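Local coordinates for Lmo0305 protein (Listeria monocytogenes, PDB 3PJ0) that is of unknown function but belongs to the beta-eliminating lyase family of fold-type I proteins and carries pyridoxal phosphate linked to a lysine, at residues R148-L154 and V288-H293; W182-F187 and M260-F264; E297-I303 and A327-A331; I306-I310 and C354-E358. All blocks are in the same frame, centred on the assembly; numbering follows the deposited sequence.

Contact 1 of 4, residues R148-L154 and V288-H293; sequences REIGGQL and VSNMFH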
loop_
_atom_site.group_PDB
_atom_site.type_symbol
_atom_site.label_atom_id
_atom_site.label_comp_id
_atom_site.label_asym_id
_atom_site.label_seq_id
_atom_site.Cartn_x
_atom_site.Cartn_y
_atom_site.Cartn_z
ATOM N N ARG A 148 6.996 20.373 10.334
ATOM C CA ARG A 148 6.399 20.953 9.125
ATOM C C ARG A 148 5.221 21.907 9.330
ATOM O O ARG A 148 5.157 22.939 8.671
ATOM C CB ARG A 148 5.970 19.824 8.193
ATOM C CG ARG A 148 5.312 20.273 6.886
ATOM C CD ARG A 148 3.764 20.295 6.962
ATOM N NE ARG A 148 3.239 20.481 5.617
ATOM C CZ ARG A 148 2.047 20.087 5.145
ATOM N NH1 ARG A 148 1.154 19.473 5.906
ATOM N NH2 ARG A 148 1.745 20.319 3.869
ATOM N N GLU A 149 4.304 21.567 10.228
ATOM C CA GLU A 149 3.092 22.379 10.414
ATOM C C GLU A 149 3.362 23.766 10.987
ATOM O O GLU A 149 2.505 24.647 10.909
ATOM C CB GLU A 149 2.061 21.644 11.261
ATOM C CG GLU A 149 1.595 20.347 10.631
ATOM C CD GLU A 149 0.655 20.494 9.442
ATOM O OE1 GLU A 149 -0.043 21.511 9.315
ATOM O OE2 GLU A 149 0.598 19.532 8.649
ATOM N N ILE A 150 4.555 23.974 11.544
ATOM C CA ILE A 150 4.914 25.307 12.055
ATOM C C ILE A 150 5.995 25.962 11.164
ATOM O O ILE A 150 6.726 26.848 11.571
ATOM C CB ILE A 150 5.234 25.312 13.573
ATOM C CG1 ILE A 150 6.408 24.405 13.927
ATOM C CG2 ILE A 150 4.021 24.880 14.366
ATOM C CD1 ILE A 150 6.825 24.548 15.375
ATOM N N GLY A 151 6.076 25.498 9.932
ATOM C CA GLY A 151 6.961 26.085 8.951
ATOM C C GLY A 151 8.252 25.371 8.698
ATOM O O GLY A 151 9.059 25.857 7.924
ATOM N N GLY A 152 8.452 24.217 9.330
ATOM C CA GLY A 152 9.702 23.481 9.173
ATOM C C GLY A 152 10.710 24.005 10.185
ATOM O O GLY A 152 11.812 24.471 9.816
ATOM N N GLN A 153 10.347 23.954 11.459
ATOM C CA GLN A 153 11.271 24.415 12.508
ATOM C C GLN A 153 12.072 23.255 13.138
ATOM O O GLN A 153 11.591 22.099 13.196
ATOM C CB GLN A 153 10.491 25.163 13.593
ATOM C CG GLN A 153 9.768 26.454 13.154
ATOM C CD GLN A 153 9.140 27.203 14.320
ATOM O OE1 GLN A 153 9.760 27.359 15.399
ATOM N NE2 GLN A 153 7.940 27.723 14.105
ATOM N N LEU A 154 13.276 23.589 13.640
ATOM C CA LEU A 154 14.165 22.619 14.258
ATOM C C LEU A 154 14.736 23.104 15.566
ATOM O O LEU A 154 15.085 24.267 15.696
ATOM C CB LEU A 154 15.387 22.364 13.334
ATOM C CG LEU A 154 15.152 21.577 12.049
ATOM C CD1 LEU A 154 16.376 21.618 11.126
ATOM C CD2 LEU A 154 14.794 20.117 12.412
ATOM N N VAL A 288 15.584 26.597 7.797
ATOM C CA VAL A 288 16.574 25.660 8.272
ATOM C C VAL A 288 16.499 24.388 7.414
ATOM O O VAL A 288 17.025 23.368 7.794
ATOM C CB VAL A 288 16.348 25.377 9.786
ATOM C CG1 VAL A 288 16.542 26.681 10.593
ATOM C CG2 VAL A 288 14.940 24.720 10.057
ATOM N N SER A 289 15.887 24.497 6.230
ATOM C CA SER A 289 15.667 23.354 5.323
ATOM C C SER A 289 15.173 23.943 3.989
ATOM O O SER A 289 15.329 25.141 3.732
ATOM C CB SER A 289 14.623 22.399 5.925
ATOM O OG SER A 289 13.324 23.008 5.879
ATOM N N ASN A 290 14.572 23.114 3.150
ATOM C CA ASN A 290 14.095 23.581 1.858
ATOM C C ASN A 290 12.701 24.223 1.934
ATOM O O ASN A 290 12.164 24.667 0.922
ATOM C CB ASN A 290 14.050 22.405 0.888
ATOM C CG ASN A 290 13.030 21.415 1.257
ATOM O OD1 ASN A 290 12.879 21.081 2.454
ATOM N ND2 ASN A 290 12.285 20.918 0.259
HETATM N N MSE A 291 12.120 24.271 3.129
HETATM C CA MSE A 291 10.772 24.745 3.291
HETATM C C MSE A 291 10.626 25.886 4.268
HETATM O O MSE A 291 11.521 26.165 5.072
HETATM C CB MSE A 291 9.868 23.603 3.757
HETATM C CG MSE A 291 10.079 23.142 5.174
HETATM SE SE MSE A 291 8.620 22.020 5.839
HETATM C CE MSE A 291 7.223 23.362 5.837
ATOM N N PHE A 292 9.464 26.527 4.193
ATOM C CA PHE A 292 9.095 27.610 5.089
ATOM C C PHE A 292 7.648 27.983 4.770
ATOM O O PHE A 292 7.088 27.519 3.778
ATOM C CB PHE A 292 10.036 28.835 4.975
ATOM C CG PHE A 292 10.150 29.403 3.597
ATOM C CD1 PHE A 292 9.258 30.363 3.143
ATOM C CD2 PHE A 292 11.172 28.972 2.731
ATOM C CE1 PHE A 292 9.370 30.885 1.837
ATOM C CE2 PHE A 292 11.269 29.480 1.455
ATOM C CZ PHE A 292 10.380 30.434 1.000
ATOM N N HIS A 293 7.055 28.773 5.656
ATOM C CA HIS A 293 5.711 29.309 5.482
ATOM C C HIS A 293 5.827 30.819 5.286
ATOM O O HIS A 293 6.660 31.447 5.884
ATOM C CB HIS A 293 4.894 28.991 6.723
ATOM C CG HIS A 293 4.501 27.562 6.812
ATOM N ND1 HIS A 293 3.698 27.063 7.816
ATOM C CD2 HIS A 293 4.773 26.524 5.988
ATOM C CE1 HIS A 293 3.527 25.769 7.617
ATOM N NE2 HIS A 293 4.137 25.432 6.491
HETATM O O HOH W 1 12.816 25.405 7.428
#
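The CA of Gly151 sits over the centre of the His293 ring. It is 3.5 Å from the centroid of the His293 ring and only 6° off the ring normal, a CH-pi contact over the face. Both Gly151 and Gly152 have positive phi, and the backbone itself meets the strand here. No direct hydrogen bond crosses between the segments. The Phe292 CA-H points at Gly151 O instead, at 3.3 Å.

Water 1 supplies the polar link and has four partners. It donates to Gly152 O and Met291 O, and accepts from Val288 N and Ser289 OG. The Ser289 hydroxyl also accepts from Met291 N, closing an ST turn that leads into strand 291-296.

Selenomethionine Met291 packs against the Gly151-Gly152 backbone. Its SE is 3.8 Å from Gly152 CA, and its chain bends at chi3 (-66°), which brings CE to 3.5 Å from Arg148 O. The Arg148 side chain runs nearly perpendicular to it. At the other end, Leu154 and Val288 lie alongside and point opposite ways, with CD1 of Leu154 3.6 Å from CG2 of Val288.

Charged groups border the ring. Arg148 NH1 bridges to Glu149 OE2, which also takes a hydrogen bond from His103. Glu333 OE1 receives both Arg148 NE and His293 NE2, which would help fix the imidazole's rotation. Gly152 and Gln153 face Gln147 in a G1 beta bulge. This glycine-bearing turn, after a strand of the mixed seven-stranded sheet, joins the large domain to the antiparallel sheet of the small domain in a fold-type I architecture.

Contact 2 of 4, residues W182-F187 and M260-F264; sequences WEITPF and MAEYF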
loop_
_atom_site.group_PDB
_atom_site.type_symbol
_atom_site.label_atom_id
_atom_site.label_comp_id
_atom_site.label_asym_id
_atom_site.label_seq_id
_atom_site.Cartn_x
_atom_site.Cartn_y
_atom_site.Cartn_z
ATOM N N TRP A 182 16.032 14.054 4.945
ATOM C CA TRP A 182 17.066 14.331 3.963
ATOM C C TRP A 182 17.297 15.843 3.825
ATOM O O TRP A 182 18.418 16.308 3.664
ATOM C CB TRP A 182 16.692 13.750 2.601
ATOM C CG TRP A 182 16.126 12.320 2.651
ATOM C CD1 TRP A 182 14.856 11.956 2.313
ATOM C CD2 TRP A 182 16.785 11.112 3.056
ATOM N NE1 TRP A 182 14.685 10.603 2.450
ATOM C CE2 TRP A 182 15.842 10.059 2.924
ATOM C CE3 TRP A 182 18.066 10.810 3.525
ATOM C CZ2 TRP A 182 16.144 8.722 3.256
ATOM C CZ3 TRP A 182 18.365 9.491 3.840
ATOM C CH2 TRP A 182 17.404 8.462 3.689
ATOM N N GLU A 183 16.206 16.587 3.934
ATOM C CA GLU A 183 16.224 18.029 3.783
ATOM C C GLU A 183 16.920 18.808 4.902
ATOM O O GLU A 183 17.233 19.992 4.701
ATOM C CB GLU A 183 14.779 18.549 3.686
ATOM C CG GLU A 183 13.981 18.081 2.497
ATOM C CD GLU A 183 13.171 16.810 2.693
ATOM O OE1 GLU A 183 13.724 15.794 3.136
ATOM O OE2 GLU A 183 11.971 16.830 2.321
ATOM N N ILE A 184 17.122 18.188 6.073
ATOM C CA ILE A 184 17.727 18.889 7.223
ATOM C C ILE A 184 19.236 18.652 7.453
ATOM O O ILE A 184 19.863 19.358 8.238
ATOM C CB ILE A 184 16.947 18.598 8.544
ATOM C CG1 ILE A 184 17.172 17.164 9.067
ATOM C CG2 ILE A 184 15.468 18.881 8.364
ATOM C CD1 ILE A 184 16.481 16.859 10.361
ATOM N N THR A 185 19.842 17.706 6.756
ATOM C CA THR A 185 21.278 17.452 6.976
ATOM C C THR A 185 22.145 18.675 6.637
ATOM O O THR A 185 23.101 18.954 7.343
ATOM C CB THR A 185 21.771 16.161 6.297
ATOM O OG1 THR A 185 21.736 16.294 4.878
ATOM C CG2 THR A 185 20.915 14.978 6.718
ATOM N N PRO A 186 21.780 19.458 5.594
ATOM C CA PRO A 186 22.638 20.657 5.335
ATOM C C PRO A 186 22.702 21.673 6.500
ATOM O O PRO A 186 23.803 22.121 6.881
ATOM C CB PRO A 186 22.004 21.288 4.087
ATOM C CG PRO A 186 21.273 20.140 3.415
ATOM C CD PRO A 186 20.763 19.264 4.544
ATOM N N PHE A 187 21.563 21.972 7.113
ATOM C CA PHE A 187 21.507 22.909 8.239
ATOM C C PHE A 187 22.208 22.362 9.474
ATOM O O PHE A 187 23.010 23.042 10.075
ATOM C CB PHE A 187 20.067 23.283 8.613
ATOM C CG PHE A 187 19.967 24.022 9.911
ATOM C CD1 PHE A 187 20.291 25.363 9.977
ATOM C CD2 PHE A 187 19.632 23.361 11.080
ATOM C CE1 PHE A 187 20.242 26.048 11.208
ATOM C CE2 PHE A 187 19.580 24.033 12.288
ATOM C CZ PHE A 187 19.898 25.379 12.360
HETATM N N MSE A 260 20.192 18.351 -1.665
HETATM C CA MSE A 260 19.612 18.892 -0.431
HETATM C C MSE A 260 20.222 20.234 -0.030
HETATM O O MSE A 260 19.485 21.137 0.389
HETATM C CB MSE A 260 19.647 17.870 0.726
HETATM C CG MSE A 260 18.875 16.593 0.410
HETATM SE SE MSE A 260 16.982 16.935 0.170
HETATM C CE MSE A 260 16.607 15.650 -1.282
ATOM N N ALA A 261 21.540 20.372 -0.136
ATOM C CA ALA A 261 22.208 21.655 0.192
ATOM C C ALA A 261 21.775 22.786 -0.751
ATOM O O ALA A 261 21.577 23.932 -0.316
ATOM C CB ALA A 261 23.719 21.493 0.189
ATOM N N GLU A 262 21.663 22.457 -2.039
ATOM C CA GLU A 262 21.202 23.386 -3.087
ATOM C C GLU A 262 19.775 23.902 -2.788
ATOM O O GLU A 262 19.475 25.101 -2.969
ATOM C CB GLU A 262 21.225 22.670 -4.450
ATOM C CG GLU A 262 20.532 23.411 -5.565
ATOM C CD GLU A 262 20.349 22.579 -6.831
ATOM O OE1 GLU A 262 21.171 21.678 -7.115
ATOM O OE2 GLU A 262 19.378 22.884 -7.562
ATOM N N TYR A 263 18.886 22.986 -2.390
ATOM C CA TYR A 263 17.497 23.350 -2.066
ATOM C C TYR A 263 17.450 24.219 -0.822
ATOM O O TYR A 263 16.646 25.122 -0.746
ATOM C CB TYR A 263 16.573 22.124 -1.814
ATOM C CG TYR A 263 16.379 21.135 -2.952
ATOM C CD1 TYR A 263 16.507 21.514 -4.297
ATOM C CD2 TYR A 263 15.964 19.833 -2.674
ATOM C CE1 TYR A 263 16.292 20.590 -5.310
ATOM C CE2 TYR A 263 15.725 18.919 -3.678
ATOM C CZ TYR A 263 15.901 19.293 -4.979
ATOM O OH TYR A 263 15.634 18.369 -5.953
ATOM N N PHE A 264 18.307 23.925 0.157
ATOM C CA PHE A 264 18.415 24.734 1.399
ATOM C C PHE A 264 18.865 26.162 1.095
ATOM O O PHE A 264 18.266 27.118 1.582
ATOM C CB PHE A 264 19.364 24.007 2.376
ATOM C CG PHE A 264 19.779 24.796 3.589
ATOM C CD1 PHE A 264 18.856 25.438 4.402
ATOM C CD2 PHE A 264 21.126 24.821 3.964
ATOM C CE1 PHE A 264 19.283 26.145 5.542
ATOM C CE2 PHE A 264 21.551 25.488 5.115
ATOM C CZ PHE A 264 20.638 26.146 5.904
HETATM O O HOH W 2 17.096 20.993 1.880
#
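Met260 and Pro186 form the tight part of this contact, where helix 260-275 meets the short helix 185-188 in a fold of the PLP-dependent fold-type I class. No direct hydrogen bond crosses between the segments, and apolar side chains do most of the work.

Selenomethionine Met260 is buried. Its side chain runs in along the Trp182-Glu183 backbone, with CG 3.3 Å from Trp182 O. Bends at chi2 (-64°) and chi3 keep the selenium close to that chain, and SE lies 4.0 Å from Glu183 CG. The Trp182 indole leads away from the helix. Its NE1 bonds to Ser205 O and its ring meets Phe253 edge-to-face.

Pro186 presses its ring against the first turn of helix 260-275. CG is 3.6 Å from Ala261 N, so the proline touches backbone as well as side chain. CB of the same proline reaches CD2 of Phe264 at 3.6 Å, approaching that ring obliquely.

The outer side is looser. Ala261 and Phe187 are exposed there, and CB of Ala261 is 4.3 Å from CB of Pro186. Phe187 and Phe264 are not stacked face to face. The CZ atom of Phe264 lies near the plane of the Phe187 ring, at its edge, while Phe187 N lies over one face of the Phe264 ring. Lys268 adds a cation-pi contact to Phe264.

Water provides a polar bridge between the segments. Water 2 donates to Glu183 O at 3.0 Å and to Met260 O at 2.8 Å.

Contact 3 of 4, residues E297-I303 and A327-A331; sequences ENSADEI and ADVCA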
loop_
_atom_site.group_PDB
_atom_site.type_symbol
_atom_site.label_atom_id
_atom_site.label_comp_id
_atom_site.label_asym_id
_atom_site.label_seq_id
_atom_site.Cartn_x
_atom_site.Cartn_y
_atom_site.Cartn_z
ATOM N N GLU A 297 0.076 40.200 6.078
ATOM C CA GLU A 297 -0.727 41.068 6.940
ATOM C C GLU A 297 -1.972 41.569 6.211
ATOM O O GLU A 297 -2.331 42.765 6.290
ATOM C CB GLU A 297 0.090 42.261 7.444
ATOM C CG GLU A 297 1.229 41.893 8.371
ATOM C CD GLU A 297 2.083 43.105 8.736
ATOM O OE1 GLU A 297 1.610 44.248 8.583
ATOM O OE2 GLU A 297 3.240 42.919 9.178
ATOM N N ASN A 298 -2.611 40.653 5.487
ATOM C CA ASN A 298 -3.862 40.908 4.777
ATOM C C ASN A 298 -4.655 39.632 4.707
ATOM O O ASN A 298 -4.110 38.540 4.876
ATOM C CB ASN A 298 -3.603 41.451 3.378
ATOM C CG ASN A 298 -3.156 42.896 3.400
ATOM O OD1 ASN A 298 -3.964 43.808 3.656
ATOM N ND2 ASN A 298 -1.874 43.125 3.138
ATOM N N SER A 299 -5.948 39.765 4.479
ATOM C CA SER A 299 -6.833 38.616 4.420
ATOM C C SER A 299 -6.526 37.748 3.198
ATOM O O SER A 299 -5.956 38.230 2.229
ATOM C CB SER A 299 -8.278 39.068 4.303
ATOM O OG SER A 299 -8.498 39.643 3.025
ATOM N N ALA A 300 -6.945 36.490 3.240
ATOM C CA ALA A 300 -6.751 35.564 2.110
ATOM C C ALA A 300 -7.402 36.046 0.801
ATOM O O ALA A 300 -6.804 35.912 -0.292
ATOM C CB ALA A 300 -7.213 34.139 2.476
ATOM N N ASP A 301 -8.600 36.631 0.886
ATOM C CA ASP A 301 -9.280 37.148 -0.308
ATOM C C ASP A 301 -8.425 38.214 -0.974
ATOM O O ASP A 301 -8.216 38.190 -2.191
ATOM C CB ASP A 301 -10.656 37.759 0.023
ATOM C CG ASP A 301 -11.756 36.718 0.189
ATOM O OD1 ASP A 301 -11.576 35.533 -0.162
ATOM O OD2 ASP A 301 -12.833 37.114 0.677
ATOM N N GLU A 302 -7.926 39.138 -0.162
ATOM C CA GLU A 302 -7.071 40.229 -0.631
ATOM C C GLU A 302 -5.745 39.762 -1.248
ATOM O O GLU A 302 -5.328 40.262 -2.292
ATOM C CB GLU A 302 -6.801 41.221 0.513
ATOM C CG GLU A 302 -8.031 42.086 0.903
ATOM C CD GLU A 302 -7.768 42.973 2.123
ATOM O OE1 GLU A 302 -7.026 42.544 3.035
ATOM O OE2 GLU A 302 -8.284 44.094 2.177
ATOM N N ILE A 303 -5.066 38.843 -0.585
ATOM C CA ILE A 303 -3.783 38.336 -1.086
ATOM C C ILE A 303 -3.977 37.431 -2.305
ATOM O O ILE A 303 -3.171 37.449 -3.236
ATOM C CB ILE A 303 -2.961 37.622 0.031
ATOM C CG1 ILE A 303 -2.633 38.609 1.160
ATOM C CG2 ILE A 303 -1.699 36.984 -0.551
ATOM C CD1 ILE A 303 -1.956 39.872 0.696
ATOM N N ALA A 327 -8.550 37.129 11.011
ATOM C CA ALA A 327 -9.372 37.984 10.142
ATOM C C ALA A 327 -8.587 38.621 8.977
ATOM O O ALA A 327 -9.060 38.614 7.820
ATOM C CB ALA A 327 -10.089 39.071 10.963
ATOM N N ASP A 328 -7.399 39.155 9.283
ATOM C CA ASP A 328 -6.570 39.858 8.289
ATOM C C ASP A 328 -5.152 39.291 8.171
ATOM O O ASP A 328 -4.180 40.040 7.954
ATOM C CB ASP A 328 -6.538 41.353 8.630
ATOM C CG ASP A 328 -7.887 42.020 8.416
ATOM O OD1 ASP A 328 -8.382 41.937 7.270
ATOM O OD2 ASP A 328 -8.439 42.634 9.367
ATOM N N VAL A 329 -5.040 37.972 8.343
ATOM C CA VAL A 329 -3.765 37.291 8.182
ATOM C C VAL A 329 -3.978 35.955 7.479
ATOM O O VAL A 329 -4.906 35.219 7.799
ATOM C CB VAL A 329 -3.038 37.064 9.537
ATOM C CG1 VAL A 329 -1.786 36.252 9.352
ATOM C CG2 VAL A 329 -2.703 38.386 10.204
ATOM N N CYS A 330 -3.130 35.668 6.492
ATOM C CA CYS A 330 -3.171 34.386 5.801
ATOM C C CYS A 330 -1.741 33.912 5.536
ATOM O O CYS A 330 -0.773 34.705 5.663
ATOM C CB CYS A 330 -3.955 34.478 4.490
ATOM S SG CYS A 330 -3.208 35.599 3.283
ATOM N N ALA A 331 -1.614 32.651 5.131
ATOM C CA ALA A 331 -0.301 32.068 4.870
ATOM C C ALA A 331 -0.330 30.916 3.875
ATOM O O ALA A 331 -1.392 30.379 3.581
ATOM C CB ALA A 331 0.314 31.563 6.222
HETATM O O HOH W 3 -7.318 35.399 5.858
#
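Water 3 lies between polar backbone atoms of the two segments. It accepts from Ala300 N at 2.9 Å. It also lies 3.1 Å from Val329 O, to which it can donate, though other acceptors compete for its protons. Ala300 N belongs to the first turn of helix 300-314, and Val329 O to the start of strand 329-335. Asn298 N comes within 3.0 Å of Asp328 O, but the angle is wrong for a hydrogen bond.

Ser299 is the N-cap of the helix. In the one of its two conformers described here, OG accepts from Glu302 N at 3.3 Å, and a weak return bond from Ser299 N to Glu302 OE1 completes a capping box. The serine hydroxyl lies between its backbone N and carbonyl carbon (chi1 70°), which brings OG to the Glu302 amide.

Below the cap, Cys330 points toward the helix. Its SG lies 3.7 Å from CG1 of Ile303, and its CB is 3.8 Å from CB of Ala300. Phe296 of the neighbouring strand also touches Cys330 and Ile303, and Met2 of helix 2-11 touches Ala300. At the surface, the carboxylates of Glu302 and Asp328 approach each other, with OE1 and OD1 4.5 Å apart.

Contact 4 of 4, residues I306-I310 and C354-E358; sequences ILTKI and CLEKE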
loop_
_atom_site.group_PDB
_atom_site.type_symbol
_atom_site.label_atom_id
_atom_site.label_comp_id
_atom_site.label_asym_id
_atom_site.label_seq_id
_atom_site.Cartn_x
_atom_site.Cartn_y
_atom_site.Cartn_z
ATOM N N ILE A 306 -4.056 39.459 -5.416
ATOM C CA ILE A 306 -2.700 39.908 -5.748
ATOM C C ILE A 306 -1.891 38.758 -6.373
ATOM O O ILE A 306 -1.300 38.911 -7.432
ATOM C CB ILE A 306 -1.984 40.460 -4.491
ATOM C CG1 ILE A 306 -2.659 41.781 -4.065
ATOM C CG2 ILE A 306 -0.500 40.664 -4.768
ATOM C CD1 ILE A 306 -2.182 42.344 -2.702
ATOM N N LEU A 307 -1.905 37.601 -5.744
ATOM C CA LEU A 307 -1.139 36.470 -6.253
ATOM C C LEU A 307 -1.642 36.039 -7.639
ATOM O O LEU A 307 -0.855 35.709 -8.510
ATOM C CB LEU A 307 -1.155 35.301 -5.269
ATOM C CG LEU A 307 -0.495 35.483 -3.891
ATOM C CD1 LEU A 307 -0.464 34.140 -3.154
ATOM C CD2 LEU A 307 0.935 36.090 -3.974
ATOM N N THR A 308 -2.956 36.070 -7.855
ATOM C CA THR A 308 -3.520 35.739 -9.170
ATOM C C THR A 308 -3.000 36.672 -10.250
ATOM O O THR A 308 -2.574 36.222 -11.318
ATOM C CB THR A 308 -5.067 35.823 -9.131
ATOM O OG1 THR A 308 -5.546 34.856 -8.199
ATOM C CG2 THR A 308 -5.704 35.558 -10.502
ATOM N N LYS A 309 -3.013 37.974 -9.973
ATOM C CA LYS A 309 -2.563 38.943 -10.952
ATOM C C LYS A 309 -1.094 38.708 -11.265
ATOM O O LYS A 309 -0.704 38.728 -12.435
ATOM C CB LYS A 309 -2.767 40.374 -10.437
ATOM C CG LYS A 309 -2.145 41.453 -11.316
ATOM C CD LYS A 309 -2.453 42.860 -10.819
ATOM C CE LYS A 309 -1.758 43.913 -11.677
ATOM N NZ LYS A 309 -1.963 45.280 -11.137
ATOM N N ILE A 310 -0.295 38.442 -10.228
ATOM C CA ILE A 310 1.144 38.273 -10.407
ATOM C C ILE A 310 1.471 36.999 -11.174
ATOM O O ILE A 310 2.337 37.018 -12.039
ATOM C CB ILE A 310 1.895 38.282 -9.068
ATOM C CG1 ILE A 310 1.804 39.662 -8.414
ATOM C CG2 ILE A 310 3.364 37.941 -9.287
ATOM C CD1 ILE A 310 2.454 39.693 -7.011
ATOM N N CYS A 354 6.757 42.980 -8.543
ATOM C CA CYS A 354 5.281 43.111 -8.529
ATOM C C CYS A 354 4.683 42.944 -7.136
ATOM O O CYS A 354 3.748 43.654 -6.759
ATOM C CB CYS A 354 4.611 42.100 -9.465
ATOM S SG CYS A 354 4.844 42.397 -11.226
ATOM N N LEU A 355 5.228 42.007 -6.367
ATOM C CA LEU A 355 4.748 41.772 -5.010
ATOM C C LEU A 355 4.955 43.026 -4.166
ATOM O O LEU A 355 4.044 43.456 -3.461
ATOM C CB LEU A 355 5.460 40.569 -4.381
ATOM C CG LEU A 355 4.785 39.950 -3.154
ATOM C CD1 LEU A 355 3.354 39.550 -3.481
ATOM C CD2 LEU A 355 5.588 38.734 -2.653
ATOM N N GLU A 356 6.139 43.623 -4.279
ATOM C CA GLU A 356 6.490 44.854 -3.561
ATOM C C GLU A 356 5.582 46.028 -3.984
ATOM O O GLU A 356 5.219 46.864 -3.155
ATOM C CB GLU A 356 7.983 45.181 -3.787
ATOM C CG GLU A 356 8.956 44.077 -3.240
ATOM C CD GLU A 356 10.406 44.147 -3.794
ATOM O OE1 GLU A 356 10.804 45.192 -4.354
ATOM O OE2 GLU A 356 11.158 43.151 -3.641
ATOM N N LYS A 357 5.190 46.053 -5.262
ATOM C CA LYS A 357 4.320 47.111 -5.820
ATOM C C LYS A 357 2.853 46.993 -5.400
ATOM O O LYS A 357 2.189 48.016 -5.193
ATOM C CB LYS A 357 4.392 47.097 -7.354
ATOM C CG LYS A 357 3.479 48.097 -8.063
ATOM N N GLU A 358 2.351 45.759 -5.272
ATOM C CA GLU A 358 0.928 45.523 -4.947
ATOM C C GLU A 358 0.566 45.617 -3.460
ATOM O O GLU A 358 -0.598 45.830 -3.129
ATOM C CB GLU A 358 0.444 44.181 -5.520
ATOM C CG GLU A 358 0.458 44.091 -7.050
ATOM C CD GLU A 358 -0.491 45.087 -7.729
ATOM O OE1 GLU A 358 -1.564 45.410 -7.163
ATOM O OE2 GLU A 358 -0.159 45.539 -8.846
#
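Lys309 and Glu358 make the polar bond of this helix pair. NZ of Lys309, in one of its two modelled conformers, donates to OE2 of Glu358 at 2.9 Å, in a salt bridge. The ammonium meets OE2 from above the carboxylate plane, 45° out of it. The other oxygen of Glu358, OE1, is farther from Lys309 NZ at 4.0 Å, so the bridge is one-sided. Lys309 reaches it with a fully extended chain, while Glu358 folds at chi2 (-63°). The two side chains are nearly perpendicular.

Two backbone amides are bonded within their own helices: Ile310 N to Ile306 O, and Glu358 N to Cys354 O. Thr308 OG1 bonds to Gly304 O, one turn back in its own helix. Thr314 OG1 is hydrogen-bonded to Ile310 O.

Beneath the bridge the contact is apolar. CG2 of Ile306 rests 3.7 Å from CB of Glu358, the two side chains running alongside and pointing opposite ways. Ile310 sends CD1 to 3.6 Å from CD1 of Leu355. Its CG1 is 3.9 Å from CB of Cys354. Leu307 turns its CD2 to 4.3 Å from CD1 of Leu355 and also packs on Leu6 of helix 2-11.

Segments 306-310 of helix 300-314 and 354-358 of helix 345-358 pack roughly antiparallel (141°) in the small, C-terminal domain of this fold-type I protein. Their axes approach to 10.4 Å. The chemistry implies apolar packing, with Ile310 and Leu355 buried, Ile306 partly exposed and the aliphatic part of Glu358 alongside. The ion pair lies near the surface, where solvent would probably weaken it.

How the contacts relate
Contacts 1 and 2 touch, with centres about 12 Å apart, and contact 2 is nested along the chain inside the loop closed by contact 1. Phe187 packs against both Val288 and Leu154, and Glu183 against Asn290. Contacts 3 and 4 come later in the sequence. They share helix 300-314, their centres are about 14 Å apart, and their segments alternate along the chain. Contacts 1 and 3 reach neighbouring strands, 291-296 and 329-335, of the four-stranded antiparallel sheet; the centres of these two contacts are about 20 Å apart. The first pair thus joins that sheet and helix 260-275 to parts next to the large seven-stranded sheet, while the second pair lies within the C-terminal region.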